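Local structure of putative secreted protein (Streptomyces sp. SirexAA-E, 4PEY) at residues T177-V182 against T241-T246; K233-A238 against G251-E256; H523-V528 against H538-I543. The protein hydrolyses laminarin and laminarioligosaccharides as a secreted exo-beta-1,3-glucanase of glycoside hydrolase family 55, giving glucose and laminaribiose as end products. The protein carries 1 engineered substitution. All coordinates share one frame; numbering follows the deposited sequence.

Contact 1. Residues T177-V182 against T241-T246; sequences TRDSSV and TNARGT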
ATOM      1  N   THR A 177     -11.370   1.178  -2.111  1.00  9.79           N
ATOM      2  CA  THR A 177     -12.013   1.067  -0.808  1.00 10.80           C
ATOM      3  C   THR A 177     -12.462  -0.375  -0.638  1.00 10.00           C
ATOM      4  O   THR A 177     -13.111  -0.920  -1.544  1.00 11.01           O
ATOM      5  CB  THR A 177     -13.247   2.007  -0.692  1.00 10.69           C
ATOM      6  OG1 THR A 177     -12.885   3.341  -1.070  1.00 11.92           O
ATOM      7  CG2 THR A 177     -13.833   2.002   0.727  1.00 11.08           C
ATOM      8  N   ARG A 178     -12.131  -1.010   0.487  1.00 11.40           N
ATOM      9  CA  ARG A 178     -12.698  -2.341   0.735  1.00 11.72           C
ATOM     10  C   ARG A 178     -13.268  -2.515   2.131  1.00 10.67           C
ATOM     11  O   ARG A 178     -12.819  -1.889   3.098  1.00 10.86           O
ATOM     12  CB  ARG A 178     -11.685  -3.461   0.464  1.00 16.38           C
ATOM     13  CG  ARG A 178     -10.594  -3.627   1.472  1.00 15.34           C
ATOM     14  CD  ARG A 178      -9.967  -5.056   1.456  1.00 13.81           C
ATOM     15  NE  ARG A 178      -8.943  -5.111   2.493  1.00 11.74           N
ATOM     16  CZ  ARG A 178      -9.199  -5.237   3.796  1.00 10.49           C
ATOM     17  NH1 ARG A 178     -10.447  -5.396   4.229  1.00 12.26           N
ATOM     18  NH2 ARG A 178      -8.202  -5.206   4.670  1.00 11.16           N
ATOM     19  N   ASP A 179     -14.304  -3.347   2.192  1.00 11.33           N
ATOM     20  CA  ASP A 179     -14.853  -3.872   3.441  1.00 11.81           C
ATOM     21  C   ASP A 179     -15.124  -2.745   4.427  1.00 11.91           C
ATOM     22  O   ASP A 179     -14.568  -2.693   5.521  1.00 13.38           O
ATOM     23  CB  ASP A 179     -13.900  -4.929   4.000  1.00 12.67           C
ATOM     24  CG  ASP A 179     -13.663  -6.052   3.006  1.00 13.73           C
ATOM     25  OD1 ASP A 179     -14.524  -6.228   2.116  1.00 12.23           O
ATOM     26  OD2 ASP A 179     -12.631  -6.744   3.091  1.00 14.15           O
ATOM     27  N   SER A 180     -15.989  -1.840   3.987  1.00 12.01           N
ATOM     28  CA  SER A 180     -16.234  -0.574   4.663  1.00 11.78           C
ATOM     29  C   SER A 180     -17.701  -0.192   4.536  1.00 11.88           C
ATOM     30  O   SER A 180     -18.489  -0.899   3.904  1.00 12.80           O
ATOM     31  CB  SER A 180     -15.354   0.538   4.062  1.00 10.85           C
ATOM     32  OG  SER A 180     -13.972   0.358   4.353  1.00 11.53           O
ATOM     33  N   SER A 181     -18.051   0.936   5.137  1.00 11.75           N
ATOM     34  CA  SER A 181     -19.376   1.519   5.025  1.00 13.28           C
ATOM     35  C   SER A 181     -19.224   3.008   4.737  1.00 14.94           C
ATOM     36  O   SER A 181     -18.463   3.688   5.420  1.00 14.05           O
ATOM     37  CB  SER A 181     -20.169   1.296   6.317  1.00 17.05           C
ATOM     38  OG  SER A 181     -21.372   2.041   6.328  1.00 19.64           O
ATOM     39  N   VAL A 182     -19.914   3.510   3.716  1.00 14.36           N
ATOM     40  CA  VAL A 182     -19.904   4.951   3.440  1.00 13.58           C
ATOM     41  C   VAL A 182     -21.334   5.485   3.329  1.00 13.21           C
ATOM     42  O   VAL A 182     -22.233   4.787   2.836  1.00 15.33           O
ATOM     43  CB  VAL A 182     -19.111   5.301   2.141  1.00 13.68           C
ATOM     44  CG1 VAL A 182     -17.668   4.834   2.257  1.00 14.03           C
ATOM     45  CG2 VAL A 182     -19.788   4.727   0.889  1.00 13.39           C
ATOM     46  N   THR A 241     -14.124 -14.483   4.639  1.00 15.72           N
ATOM     47  CA  THR A 241     -14.318 -14.826   3.233  1.00 17.09           C
ATOM     48  C   THR A 241     -15.592 -14.150   2.746  1.00 17.26           C
ATOM     49  O   THR A 241     -16.563 -14.035   3.497  1.00 18.12           O
ATOM     50  CB  THR A 241     -14.394 -16.345   3.015  1.00 20.36           C
ATOM     51  OG1 THR A 241     -15.504 -16.870   3.744  1.00 25.24           O
ATOM     52  CG2 THR A 241     -13.133 -17.007   3.519  1.00 19.47           C
ATOM     53  N   ASN A 242     -15.572 -13.681   1.500  1.00 16.48           N
ATOM     54  CA  ASN A 242     -16.681 -12.903   0.954  1.00 15.02           C
ATOM     55  C   ASN A 242     -17.067 -11.777   1.909  1.00 15.81           C
ATOM     56  O   ASN A 242     -18.231 -11.624   2.290  1.00 16.80           O
ATOM     57  CB  ASN A 242     -17.872 -13.810   0.661  1.00 17.85           C
ATOM     58  CG  ASN A 242     -17.553 -14.839  -0.398  1.00 24.22           C
ATOM     59  OD1 ASN A 242     -16.909 -14.528  -1.402  1.00 26.73           O
ATOM     60  ND2 ASN A 242     -17.978 -16.070  -0.174  1.00 27.10           N
ATOM     61  N   ALA A 243     -16.055 -11.007   2.299  1.00 14.37           N
ATOM     62  CA  ALA A 243     -16.200  -9.940   3.275  1.00 13.10           C
ATOM     63  C   ALA A 243     -17.032  -8.783   2.733  1.00 13.46           C
ATOM     64  O   ALA A 243     -16.956  -8.446   1.550  1.00 13.26           O
ATOM     65  CB  ALA A 243     -14.829  -9.444   3.702  1.00 13.85           C
ATOM     66  N   ARG A 244     -17.810  -8.168   3.617  1.00 13.40           N
ATOM     67  CA  ARG A 244     -18.555  -6.967   3.282  1.00 12.46           C
ATOM     68  C   ARG A 244     -18.786  -6.163   4.551  1.00 12.74           C
ATOM     69  O   ARG A 244     -19.129  -6.729   5.593  1.00 14.26           O
ATOM     70  CB  ARG A 244     -19.882  -7.312   2.600  1.00 14.51           C
ATOM     71  CG  ARG A 244     -20.710  -6.096   2.182  1.00 13.47           C
ATOM     72  CD  ARG A 244     -21.911  -6.494   1.317  1.00 14.90           C
ATOM     73  NE  ARG A 244     -22.778  -5.347   1.050  1.00 16.44           N
ATOM     74  CZ  ARG A 244     -22.576  -4.460   0.080  1.00 15.64           C
ATOM     75  NH1 ARG A 244     -21.545  -4.597  -0.746  1.00 15.39           N
ATOM     76  NH2 ARG A 244     -23.417  -3.438  -0.070  1.00 16.74           N
ATOM     77  N   GLY A 245     -18.584  -4.848   4.463  1.00 13.69           N
ATOM     78  CA  GLY A 245     -18.723  -3.978   5.620  1.00 12.11           C
ATOM     79  C   GLY A 245     -17.576  -4.129   6.600  1.00 12.78           C
ATOM     80  O   GLY A 245     -16.648  -4.903   6.367  1.00 13.99           O
ATOM     81  N   THR A 246     -17.646  -3.394   7.706  1.00 12.98           N
ATOM     82  CA  THR A 246     -16.550  -3.381   8.661  1.00 13.03           C
ATOM     83  C   THR A 246     -16.513  -4.653   9.509  1.00 14.01           C
ATOM     84  O   THR A 246     -17.526  -5.348   9.677  1.00 14.65           O
ATOM     85  CB  THR A 246     -16.634  -2.170   9.604  1.00 13.21           C
ATOM     86  OG1 THR A 246     -17.799  -2.289  10.431  1.00 15.80           O
ATOM     87  CG2 THR A 246     -16.684  -0.864   8.810  1.00 13.84           C
TER
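At a corner of the first beta-helix, where strand 174-178 turns at D179 into strand 180-182, the segment A243-T246 leaving strand 231-243 passes close by, and D179 contributes most, packing against A243 and G245. No hydrogen bond joins the two segments. The D179 carboxylate sits over the methyl of A243, its OD2 3.5 Å from A243 CB, while OD1 comes within 3.3 Å of A243 O, an acceptor facing an acceptor. With CG anti to the carbonyl carbon (chi1 -57°), the carboxylate is carried to donors outside the pair: OD1 bonds to T216 OG1 and OD2 to S219 OG. R178 NH1 adds a salt bridge to D179 OD2 at 2.8 Å, meeting it on the anti side, tilted from the carboxylate plane. Further along, G245 CA points a C-H at S180 O over 3.5 Å, nearly straight at 166°, and T246 CG2 rests 4.2 Å from S180 CA. D179 O and G245 O are again two acceptors, 3.2 Å apart; G245 O takes a hydrogen bond from R240 NH1. The contact therefore rests on close packing and one C-H...O approach, and the nearby hydroxyls and arginines probably offset the electrostatic cost of bringing those oxygens together.

Contact 2. Residues K233-A238 against G251-E256; sequences KVFVPA and GTPEGE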
ATOM      1  N   LYS A 233      -0.870  -5.033  23.835  1.00 16.60           N
ATOM      2  CA  LYS A 233      -1.058  -6.271  23.089  1.00 15.85           C
ATOM      3  C   LYS A 233      -1.157  -5.942  21.610  1.00 15.17           C
ATOM      4  O   LYS A 233      -1.364  -4.788  21.236  1.00 16.59           O
ATOM      5  CB  LYS A 233      -2.319  -7.008  23.543  1.00 18.31           C
ATOM      6  CG  LYS A 233      -2.349  -7.315  25.026  1.00 21.23           C
ATOM      7  CD  LYS A 233      -3.480  -8.245  25.399  1.00 25.24           C
ATOM      8  CE  LYS A 233      -3.452  -8.549  26.894  1.00 28.99           C
ATOM      9  NZ  LYS A 233      -4.604  -9.389  27.330  1.00 31.96           N
ATOM     10  N   VAL A 234      -1.019  -6.959  20.768  1.00 13.86           N
ATOM     11  CA  VAL A 234      -1.295  -6.793  19.354  1.00 13.58           C
ATOM     12  C   VAL A 234      -2.517  -7.628  19.002  1.00 14.39           C
ATOM     13  O   VAL A 234      -2.563  -8.833  19.284  1.00 14.42           O
ATOM     14  CB  VAL A 234      -0.093  -7.189  18.482  1.00 14.28           C
ATOM     15  CG1 VAL A 234      -0.493  -7.209  17.003  1.00 14.46           C
ATOM     16  CG2 VAL A 234       1.068  -6.230  18.726  1.00 15.10           C
ATOM     17  N   PHE A 235      -3.524  -6.978  18.423  1.00 13.83           N
ATOM     18  CA  PHE A 235      -4.726  -7.688  18.021  1.00 13.72           C
ATOM     19  C   PHE A 235      -4.522  -8.253  16.634  1.00 12.56           C
ATOM     20  O   PHE A 235      -4.036  -7.550  15.739  1.00 14.09           O
ATOM     21  CB  PHE A 235      -5.964  -6.790  18.051  1.00 14.48           C
ATOM     22  CG  PHE A 235      -7.245  -7.545  17.833  1.00 14.57           C
ATOM     23  CD1 PHE A 235      -7.722  -8.418  18.802  1.00 17.44           C
ATOM     24  CD2 PHE A 235      -7.957  -7.406  16.656  1.00 15.89           C
ATOM     25  CE1 PHE A 235      -8.899  -9.126  18.602  1.00 19.36           C
ATOM     26  CE2 PHE A 235      -9.139  -8.107  16.454  1.00 18.09           C
ATOM     27  CZ  PHE A 235      -9.603  -8.972  17.428  1.00 19.35           C
ATOM     28  N   VAL A 236      -4.883  -9.528  16.469  1.00 12.88           N
ATOM     29  CA  VAL A 236      -4.690 -10.247  15.215  1.00 13.51           C
ATOM     30  C   VAL A 236      -6.049 -10.710  14.685  1.00 13.92           C
ATOM     31  O   VAL A 236      -6.551 -11.766  15.069  1.00 15.86           O
ATOM     32  CB  VAL A 236      -3.752 -11.462  15.391  1.00 14.53           C
ATOM     33  CG1 VAL A 236      -3.502 -12.139  14.052  1.00 15.90           C
ATOM     34  CG2 VAL A 236      -2.431 -11.028  16.011  1.00 15.91           C
ATOM     35  N   PRO A 237      -6.671  -9.895  13.825  1.00 13.26           N
ATOM     36  CA  PRO A 237      -7.992 -10.245  13.279  1.00 13.22           C
ATOM     37  C   PRO A 237      -8.002 -11.583  12.546  1.00 15.60           C
ATOM     38  O   PRO A 237      -7.023 -11.939  11.883  1.00 16.49           O
ATOM     39  CB  PRO A 237      -8.281  -9.094  12.308  1.00 14.71           C
ATOM     40  CG  PRO A 237      -7.524  -7.939  12.892  1.00 14.84           C
ATOM     41  CD  PRO A 237      -6.251  -8.539  13.427  1.00 15.51           C
ATOM     42  N   ALA A 238      -9.108 -12.311  12.679  1.00 17.08           N
ATOM     43  CA  ALA A 238      -9.328 -13.540  11.927  1.00 18.53           C
ATOM     44  C   ALA A 238      -9.722 -13.203  10.488  1.00 16.87           C
ATOM     45  O   ALA A 238     -10.244 -12.115  10.219  1.00 17.67           O
ATOM     46  CB  ALA A 238     -10.405 -14.376  12.582  1.00 21.60           C
ATOM     47  N   GLY A 251     -19.718  -5.121  17.169  1.00 46.10           N
ATOM     48  CA  GLY A 251     -19.116  -5.441  18.448  1.00 47.12           C
ATOM     49  C   GLY A 251     -17.874  -6.304  18.347  1.00 46.80           C
ATOM     50  O   GLY A 251     -17.114  -6.193  17.383  1.00 46.95           O
ATOM     51  N   THR A 252     -17.698  -7.170  19.346  1.00 46.25           N
ATOM     52  CA  THR A 252     -16.484  -7.965  19.547  1.00 45.39           C
ATOM     53  C   THR A 252     -15.889  -8.552  18.266  1.00 40.80           C
ATOM     54  O   THR A 252     -16.387  -9.537  17.732  1.00 39.32           O
ATOM     55  CB  THR A 252     -16.747  -9.131  20.529  1.00 48.08           C
ATOM     56  OG1 THR A 252     -17.333 -10.235  19.826  1.00 50.26           O
ATOM     57  CG2 THR A 252     -17.679  -8.689  21.651  1.00 48.06           C
ATOM     58  N   PRO A 253     -14.812  -7.936  17.769  1.00 37.76           N
ATOM     59  CA  PRO A 253     -14.165  -8.431  16.551  1.00 34.84           C
ATOM     60  C   PRO A 253     -13.532  -9.812  16.754  1.00 33.85           C
ATOM     61  O   PRO A 253     -12.935 -10.077  17.793  1.00 35.12           O
ATOM     62  CB  PRO A 253     -13.099  -7.367  16.263  1.00 36.48           C
ATOM     63  CG  PRO A 253     -12.828  -6.741  17.587  1.00 37.95           C
ATOM     64  CD  PRO A 253     -14.132  -6.753  18.322  1.00 38.63           C
ATOM     65  N   GLU A 254     -13.685 -10.682  15.764  1.00 32.01           N
ATOM     66  CA  GLU A 254     -13.119 -12.025  15.810  1.00 30.84           C
ATOM     67  C   GLU A 254     -11.596 -11.994  15.633  1.00 25.10           C
ATOM     68  O   GLU A 254     -11.095 -11.401  14.676  1.00 23.39           O
ATOM     69  CB  GLU A 254     -13.763 -12.890  14.728  1.00 37.62           C
ATOM     70  CG  GLU A 254     -13.399 -14.358  14.777  1.00 43.09           C
ATOM     71  CD  GLU A 254     -14.341 -15.202  13.936  1.00 48.30           C
ATOM     72  OE1 GLU A 254     -15.404 -14.678  13.530  1.00 50.26           O
ATOM     73  OE2 GLU A 254     -14.018 -16.381  13.675  1.00 50.09           O
ATOM     74  N   GLY A 255     -10.867 -12.622  16.552  1.00 21.72           N
ATOM     75  CA  GLY A 255      -9.414 -12.619  16.492  1.00 19.97           C
ATOM     76  C   GLY A 255      -8.720 -13.005  17.792  1.00 21.02           C
ATOM     77  O   GLY A 255      -9.364 -13.392  18.765  1.00 25.16           O
ATOM     78  N   GLU A 256      -7.393 -12.897  17.795  1.00 21.14           N
ATOM     79  CA  GLU A 256      -6.549 -13.284  18.927  1.00 22.97           C
ATOM     80  C   GLU A 256      -5.744 -12.077  19.395  1.00 20.45           C
ATOM     81  O   GLU A 256      -5.381 -11.237  18.584  1.00 21.26           O
ATOM     82  CB  GLU A 256      -5.607 -14.431  18.520  1.00 28.57           C
ATOM     83  CG  GLU A 256      -4.780 -15.047  19.640  1.00 37.06           C
ATOM     84  CD  GLU A 256      -3.653 -15.942  19.119  1.00 42.70           C
ATOM     85  OE1 GLU A 256      -3.482 -16.042  17.883  1.00 45.78           O
ATOM     86  OE2 GLU A 256      -2.939 -16.548  19.948  1.00 44.38           O
TER
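F235 carries its CG anti to the backbone N (chi1 -172°), and with chi2 at 70° the ring extends across the hairpin to P253. The same turn about the first bond in E254 lays its CG alongside the methyl of A238, 3.7 Å from A238 CB. The F235 and P253 side chains meet at a slant, F235 CZ lying 3.9 Å from P253 CG, and P253 O stands at the ring edge near its plane, 3.5 Å from F235 CZ. G255 CA packs 3.8 Å from the same F235 CZ. Outside the two segments, L82 also touches F235, while N83 and R136 touch P253. The strands 231-243 and 255-259 pair antiparallel alongside. V236 and E256 form a hydrogen-bonded pair: V236 N gives to E256 O at 2.8 Å, and E256 N returns a bond to V236 O at 3.1 Å. P237 and G255 make the next, non-hydrogen-bonded pair, after which A238 N reaches E254 O at 3.0 Å. Replacing F235 by an alanine is likely to leave P253 without its aromatic partner and open a gap beside G255. Backbone bonds therefore set the register of the hairpin, while the ring adds side-chain packing on P253 and on the backbone of G255.

Contact 3. Residues H523-V528 against H538-I543; sequences HDLLVV and HVINDI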
ATOM      1  N   HIS A 523     -11.836  -6.838 -16.116  1.00 12.78           N
ATOM      2  CA  HIS A 523     -12.978  -5.949 -16.031  1.00 13.80           C
ATOM      3  C   HIS A 523     -12.501  -4.545 -15.750  1.00 13.41           C
ATOM      4  O   HIS A 523     -11.772  -4.332 -14.786  1.00 14.04           O
ATOM      5  CB  HIS A 523     -13.937  -6.402 -14.929  1.00 14.54           C
ATOM      6  CG  HIS A 523     -14.221  -7.869 -14.950  1.00 13.84           C
ATOM      7  ND1 HIS A 523     -15.167  -8.430 -15.781  1.00 16.81           N
ATOM      8  CD2 HIS A 523     -13.680  -8.893 -14.246  1.00 14.24           C
ATOM      9  CE1 HIS A 523     -15.196  -9.737 -15.587  1.00 18.08           C
ATOM     10  NE2 HIS A 523     -14.310 -10.043 -14.657  1.00 17.33           N
ATOM     11  N   ASP A 524     -12.916  -3.603 -16.595  1.00 13.17           N
ATOM     12  CA  ASP A 524     -12.655  -2.179 -16.394  1.00 12.74           C
ATOM     13  C   ASP A 524     -11.153  -1.867 -16.408  1.00 11.07           C
ATOM     14  O   ASP A 524     -10.549  -1.553 -15.378  1.00 13.33           O
ATOM     15  CB  ASP A 524     -13.303  -1.687 -15.087  1.00 12.25           C
ATOM     16  CG  ASP A 524     -14.801  -1.943 -15.032  1.00 13.19           C
ATOM     17  OD1 ASP A 524     -15.380  -2.333 -16.063  1.00 14.63           O
ATOM     18  OD2 ASP A 524     -15.410  -1.740 -13.951  1.00 13.84           O
ATOM     19  N   LEU A 525     -10.573  -1.949 -17.602  1.00 12.23           N
ATOM     20  CA  LEU A 525      -9.181  -1.578 -17.854  1.00 11.66           C
ATOM     21  C   LEU A 525      -9.091  -0.183 -18.458  1.00 11.60           C
ATOM     22  O   LEU A 525      -9.983   0.240 -19.200  1.00 13.30           O
ATOM     23  CB  LEU A 525      -8.525  -2.564 -18.820  1.00 12.10           C
ATOM     24  CG  LEU A 525      -8.481  -4.038 -18.423  1.00 13.35           C
ATOM     25  CD1 LEU A 525      -7.804  -4.850 -19.515  1.00 15.29           C
ATOM     26  CD2 LEU A 525      -7.768  -4.205 -17.093  1.00 15.47           C
ATOM     27  N   LEU A 526      -8.001   0.523 -18.176  1.00 11.31           N
ATOM     28  CA  LEU A 526      -7.773   1.810 -18.829  1.00 11.52           C
ATOM     29  C   LEU A 526      -6.296   2.136 -18.923  1.00 10.32           C
ATOM     30  O   LEU A 526      -5.491   1.703 -18.085  1.00 11.88           O
ATOM     31  CB  LEU A 526      -8.538   2.907 -18.075  1.00 13.50           C
ATOM     32  CG  LEU A 526      -8.172   3.106 -16.600  1.00 14.33           C
ATOM     33  CD1 LEU A 526      -7.917   4.569 -16.220  1.00 16.01           C
ATOM     34  CD2 LEU A 526      -9.205   2.423 -15.701  1.00 15.35           C
ATOM     35  N   VAL A 527      -5.940   2.883 -19.965  1.00 11.39           N
ATOM     36  CA  VAL A 527      -4.611   3.478 -20.053  1.00 11.25           C
ATOM     37  C   VAL A 527      -4.754   4.977 -20.311  1.00 11.33           C
ATOM     38  O   VAL A 527      -5.740   5.434 -20.895  1.00 12.80           O
ATOM     39  CB  VAL A 527      -3.728   2.814 -21.146  1.00 11.70           C
ATOM     40  CG1 VAL A 527      -3.509   1.335 -20.826  1.00 13.85           C
ATOM     41  CG2 VAL A 527      -4.327   2.996 -22.549  1.00 13.30           C
ATOM     42  N   VAL A 528      -3.780   5.747 -19.839  1.00 10.88           N
ATOM     43  CA  VAL A 528      -3.867   7.202 -19.918  1.00 11.33           C
ATOM     44  C   VAL A 528      -2.493   7.788 -20.197  1.00 10.72           C
ATOM     45  O   VAL A 528      -1.523   7.443 -19.508  1.00 12.53           O
ATOM     46  CB  VAL A 528      -4.398   7.844 -18.601  1.00 12.71           C
ATOM     47  CG1 VAL A 528      -4.761   9.299 -18.847  1.00 14.88           C
ATOM     48  CG2 VAL A 528      -5.590   7.076 -18.019  1.00 13.91           C
ATOM     49  N   HIS A 538      -2.478   0.670 -27.534  1.00 13.28           N
ATOM     50  CA  HIS A 538      -3.646  -0.131 -27.185  1.00 13.10           C
ATOM     51  C   HIS A 538      -3.790  -0.185 -25.670  1.00 13.43           C
ATOM     52  O   HIS A 538      -2.910   0.273 -24.940  1.00 13.92           O
ATOM     53  CB  HIS A 538      -3.534  -1.555 -27.747  1.00 13.85           C
ATOM     54  CG  HIS A 538      -3.524  -1.613 -29.244  1.00 17.61           C
ATOM     55  ND1 HIS A 538      -4.642  -1.345 -30.003  1.00 18.45           N
ATOM     56  CD2 HIS A 538      -2.531  -1.899 -30.121  1.00 19.98           C
ATOM     57  CE1 HIS A 538      -4.340  -1.467 -31.285  1.00 19.42           C
ATOM     58  NE2 HIS A 538      -3.066  -1.804 -31.384  1.00 20.11           N
ATOM     59  N   VAL A 539      -4.894  -0.761 -25.204  1.00 12.82           N
ATOM     60  CA  VAL A 539      -5.111  -0.968 -23.775  1.00 12.00           C
ATOM     61  C   VAL A 539      -4.512  -2.301 -23.310  1.00 12.39           C
ATOM     62  O   VAL A 539      -3.683  -2.344 -22.396  1.00 12.24           O
ATOM     63  CB  VAL A 539      -6.615  -0.928 -23.437  1.00 12.49           C
ATOM     64  CG1 VAL A 539      -6.851  -1.270 -21.972  1.00 13.27           C
ATOM     65  CG2 VAL A 539      -7.188   0.450 -23.760  1.00 12.38           C
ATOM     66  N   ILE A 540      -4.947  -3.388 -23.936  1.00 12.67           N
ATOM     67  CA  ILE A 540      -4.480  -4.723 -23.581  1.00 12.01           C
ATOM     68  C   ILE A 540      -4.170  -5.499 -24.859  1.00 13.53           C
ATOM     69  O   ILE A 540      -4.963  -5.486 -25.795  1.00 14.58           O
ATOM     70  CB  ILE A 540      -5.534  -5.489 -22.711  1.00 12.44           C
ATOM     71  CG1 ILE A 540      -5.053  -6.916 -22.413  1.00 13.67           C
ATOM     72  CG2 ILE A 540      -6.917  -5.462 -23.380  1.00 15.00           C
ATOM     73  CD1 ILE A 540      -5.840  -7.617 -21.297  1.00 15.03           C
ATOM     74  N   ASN A 541      -3.008  -6.147 -24.904  1.00 13.88           N
ATOM     75  CA  ASN A 541      -2.561  -6.825 -26.118  1.00 15.18           C
ATOM     76  C   ASN A 541      -2.619  -5.869 -27.315  1.00 16.92           C
ATOM     77  O   ASN A 541      -1.939  -4.843 -27.315  1.00 17.85           O
ATOM     78  CB  ASN A 541      -3.402  -8.074 -26.381  1.00 15.08           C
ATOM     79  CG  ASN A 541      -3.228  -9.136 -25.305  1.00 15.70           C
ATOM     80  OD1 ASN A 541      -2.389  -9.007 -24.408  1.00 15.08           O
ATOM     81  ND2 ASN A 541      -4.019 -10.193 -25.394  1.00 18.94           N
ATOM     82  N   ASP A 542      -3.439  -6.194 -28.316  1.00 17.35           N
ATOM     83  CA  ASP A 542      -3.647  -5.316 -29.468  1.00 18.67           C
ATOM     84  C   ASP A 542      -5.091  -4.794 -29.517  1.00 19.75           C
ATOM     85  O   ASP A 542      -5.606  -4.417 -30.587  1.00 20.80           O
ATOM     86  CB  ASP A 542      -3.293  -6.055 -30.761  1.00 23.05           C
ATOM     87  CG  ASP A 542      -4.063  -7.365 -30.927  1.00 28.75           C
ATOM     88  OD1 ASP A 542      -4.050  -7.912 -32.051  1.00 33.32           O
ATOM     89  OD2 ASP A 542      -4.681  -7.849 -29.948  1.00 29.42           O
ATOM     90  N   ILE A 543      -5.713  -4.749 -28.338  1.00 17.64           N
ATOM     91  CA  ILE A 543      -7.132  -4.429 -28.164  1.00 18.54           C
ATOM     92  C   ILE A 543      -7.312  -3.092 -27.438  1.00 16.41           C
ATOM     93  O   ILE A 543      -6.547  -2.769 -26.525  1.00 15.50           O
ATOM     94  CB  ILE A 543      -7.844  -5.560 -27.363  1.00 19.76           C
ATOM     95  CG1 ILE A 543      -7.828  -6.865 -28.157  1.00 24.02           C
ATOM     96  CG2 ILE A 543      -9.272  -5.181 -26.966  1.00 21.08           C
ATOM     97  CD1 ILE A 543      -8.274  -8.064 -27.352  1.00 28.49           C
TER
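Buried apolar packing joins the part of strand 520-529 that carries L525 and V527, near the C-terminal end of the second beta-helix, to the loop that follows strand 535-536; L525 and V527 supply one side, V539 and I540 the other. No hydrogen bond crosses. L525 meets both loop residues: its CB lies 3.8 Å from V539 CG1, and its CD1 reaches I540 CD1 at the same 3.8 Å, the two side chains set at an angle to each other. I540 CB and CG2 also approach this L525 methyl, so CD1 rests against the branch point of the isoleucine as well as its end. V539 stands with CG1 anti to the backbone N (chi1 175°), which sends one methyl to L525 and leaves CG2 to meet V527 CG2 at 4.0 Å. The other methyl of V527, CG1, lies against the V539 backbone, 4.0 Å from V539 O, while V527 CG2 also comes within 3.9 Å of H538 O. Parallel strands stack coil upon coil in this right-handed beta-helix, and L525 and V527 project from the strand toward the loop whereas L526, between them, points away, touching W190 and Y497. The loop is shaped by a type II' turn from I540 to I543 and a classic bulge: V539 N and I540 N both donate to I543 O, at 2.9 Å and 3.1 Å. F512 touches both L525 and I540, and V557 of the antiparallel strand 555-560 packs on V539.

In the fold
Contacts 1 and 2 share strand 231-243 and lie with centres 16 Å apart. Their segments alternate along the chain: 177-182, then 233-238 and 241-246, then 251-256. One strand thus pairs in the hairpin with 255-259 and, through its exit, packs on a corner of the first beta-helix. Contact 3 follows later, in the second beta-helix, its centre 28 Å from that of contact 1 and 40 Å from that of contact 2. Contacts 1 and 2 are structural packing away from the substrate sites. In contact 3 the L526 side chain is about 8 Å from that of Q173, which comes from the first beta-helix, so this contact lies near substrate-binding residues brought together from both helices.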